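Local structure of aminotransferase AspB (Helicobacter pylori 26695, 3EZS) at residues I120-A125 against L340-I345. The protein probably works as a pyridoxal 5'-phosphate-dependent transaminase of the class I and II aminotransferase family. Residues are numbered along the deposited sequence; the frame is centred on the assembly and turned at random.
Sequences IYEGAA and LGRNRI
E122, in the first turn of helix 120-127, faces R342 in the loop 340-345 with the backbones well apart: the closest pair of CA atoms, E122 CA and G341 CA, is 10.2 Å apart, and two side chains coming from opposite directions make the contact. E122 keeps CG anti to its own nitrogen (chi1 -173°) and runs on extended, which carries the carboxylate well clear of the helix. There E122 OE1 takes R342 NH2 at 2.7 Å in a salt bridge. The hydrogen bond within it is weak, bent to 124° at the hydrogen, and the carboxylate and guanidinium planes stand 66° apart; E122 OE2 lies 3.0 Å from R342 NE. In the fold type I aminotransferase architecture of this family, the helix follows strand 110-115 of the large seven-stranded sheet, while the loop joins strands 335-336 and 349-353 of the small antiparallel sheet, so the ion pair ties the two parts together at the surface. On its other side the guanidinium is steadied by its own loop: R342 NH1 gives a hydrogen bond to G341 O at 2.8 Å, meeting that oxygen from above the carbonyl plane. Q119 OE1, just ahead of the helix, accepts from NH1 too, and the R342 side chain also touches L134 on strand 131-136.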
loop_
_atom_site.group_PDB
_atom_site.type_symbol
_atom_site.label_atom_id
_atom_site.label_comp_id
_atom_site.label_asym_id
_atom_site.label_seq_id
_atom_site.Cartn_x
_atom_site.Cartn_y
_atom_site.Cartn_z
ATOM N N ILE A 120 -13.468 -6.145 -5.375
ATOM C CA ILE A 120 -12.576 -6.113 -4.222
ATOM C C ILE A 120 -13.294 -6.584 -2.938
ATOM O O ILE A 120 -12.652 -7.164 -2.066
ATOM C CB ILE A 120 -11.880 -4.718 -4.065
ATOM C CG1 ILE A 120 -10.643 -4.825 -3.165
ATOM C CG2 ILE A 120 -12.830 -3.665 -3.560
ATOM C CD1 ILE A 120 -9.563 -5.700 -3.769
ATOM N N TYR A 121 -14.619 -6.408 -2.837
ATOM C CA TYR A 121 -15.332 -6.866 -1.629
ATOM C C TYR A 121 -15.183 -8.377 -1.461
ATOM O O TYR A 121 -15.047 -8.862 -0.337
ATOM C CB TYR A 121 -16.827 -6.522 -1.606
ATOM C CG TYR A 121 -17.208 -5.106 -1.952
ATOM C CD1 TYR A 121 -16.342 -4.042 -1.714
ATOM C CD2 TYR A 121 -18.485 -4.822 -2.462
ATOM C CE1 TYR A 121 -16.705 -2.731 -2.050
ATOM C CE2 TYR A 121 -18.861 -3.525 -2.787
ATOM C CZ TYR A 121 -17.964 -2.476 -2.566
ATOM O OH TYR A 121 -18.310 -1.181 -2.887
ATOM N N GLU A 122 -15.199 -9.117 -2.569
ATOM C CA GLU A 122 -15.055 -10.578 -2.515
ATOM C C GLU A 122 -13.623 -11.003 -2.198
ATOM O O GLU A 122 -13.397 -12.009 -1.498
ATOM C CB GLU A 122 -15.461 -11.202 -3.838
ATOM C CG GLU A 122 -15.496 -12.703 -3.800
ATOM C CD GLU A 122 -15.872 -13.277 -5.114
ATOM O OE1 GLU A 122 -15.060 -13.141 -6.037
ATOM O OE2 GLU A 122 -16.953 -13.897 -5.216
ATOM N N GLY A 123 -12.666 -10.269 -2.758
ATOM C CA GLY A 123 -11.261 -10.504 -2.479
ATOM C C GLY A 123 -10.986 -10.338 -0.984
ATOM O O GLY A 123 -10.274 -11.142 -0.380
ATOM N N ALA A 124 -11.554 -9.284 -0.411
ATOM C CA ALA A 124 -11.431 -8.985 0.998
ATOM C C ALA A 124 -11.925 -10.147 1.856
ATOM O O ALA A 124 -11.250 -10.552 2.810
ATOM C CB ALA A 124 -12.220 -7.696 1.320
ATOM N N ALA A 125 -13.104 -10.682 1.511
ATOM C CA ALA A 125 -13.696 -11.825 2.216
ATOM C C ALA A 125 -12.847 -13.078 2.072
ATOM O O ALA A 125 -12.723 -13.869 3.004
ATOM C CB ALA A 125 -15.117 -12.090 1.683
ATOM N N LEU A 340 -19.879 -8.785 -13.123
ATOM C CA LEU A 340 -19.763 -8.082 -11.855
ATOM C C LEU A 340 -20.517 -8.774 -10.725
ATOM O O LEU A 340 -20.498 -8.289 -9.596
ATOM C CB LEU A 340 -20.281 -6.643 -11.992
ATOM C CG LEU A 340 -19.448 -5.679 -12.819
ATOM C CD1 LEU A 340 -20.128 -4.321 -12.883
ATOM C CD2 LEU A 340 -18.054 -5.553 -12.234
ATOM N N GLY A 341 -21.162 -9.908 -11.005
ATOM C CA GLY A 341 -21.966 -10.584 -10.010
ATOM C C GLY A 341 -21.743 -12.065 -9.909
ATOM O O GLY A 341 -20.881 -12.619 -10.569
ATOM N N ARG A 342 -22.534 -12.679 -9.043
ATOM C CA ARG A 342 -22.551 -14.123 -8.810
ATOM C C ARG A 342 -23.998 -14.608 -8.933
ATOM O O ARG A 342 -24.933 -13.798 -8.925
ATOM C CB ARG A 342 -22.007 -14.439 -7.412
ATOM C CG ARG A 342 -20.546 -14.043 -7.157
ATOM C CD ARG A 342 -19.601 -14.894 -7.974
ATOM N NE ARG A 342 -18.192 -14.484 -7.894
ATOM C CZ ARG A 342 -17.648 -13.451 -8.554
ATOM N NH1 ARG A 342 -18.365 -12.673 -9.352
ATOM N NH2 ARG A 342 -16.360 -13.181 -8.413
ATOM N N ASN A 343 -24.154 -15.926 -9.045
ATOM C CA ASN A 343 -25.444 -16.603 -9.156
ATOM C C ASN A 343 -26.292 -16.074 -10.281
ATOM O O ASN A 343 -27.501 -15.988 -10.136
ATOM C CB ASN A 343 -26.231 -16.548 -7.834
ATOM C CG ASN A 343 -25.400 -16.980 -6.644
ATOM O OD1 ASN A 343 -25.204 -16.213 -5.697
ATOM N ND2 ASN A 343 -24.857 -18.172 -6.714
ATOM N N ARG A 344 -25.641 -15.730 -11.394
ATOM C CA ARG A 344 -26.279 -15.221 -12.617
ATOM C C ARG A 344 -26.959 -13.831 -12.500
ATOM O O ARG A 344 -27.671 -13.402 -13.408
ATOM C CB ARG A 344 -27.226 -16.265 -13.241
ATOM C CG ARG A 344 -26.533 -17.557 -13.739
ATOM N N ILE A 345 -26.722 -13.113 -11.409
ATOM C CA ILE A 345 -27.269 -11.764 -11.273
ATOM C C ILE A 345 -26.513 -10.901 -12.292
ATOM O O ILE A 345 -25.290 -11.034 -12.438
ATOM C CB ILE A 345 -27.081 -11.212 -9.834
ATOM C CG1 ILE A 345 -27.813 -12.098 -8.817
ATOM C CG2 ILE A 345 -27.543 -9.776 -9.735
ATOM C CD1 ILE A 345 -29.329 -12.299 -9.085
#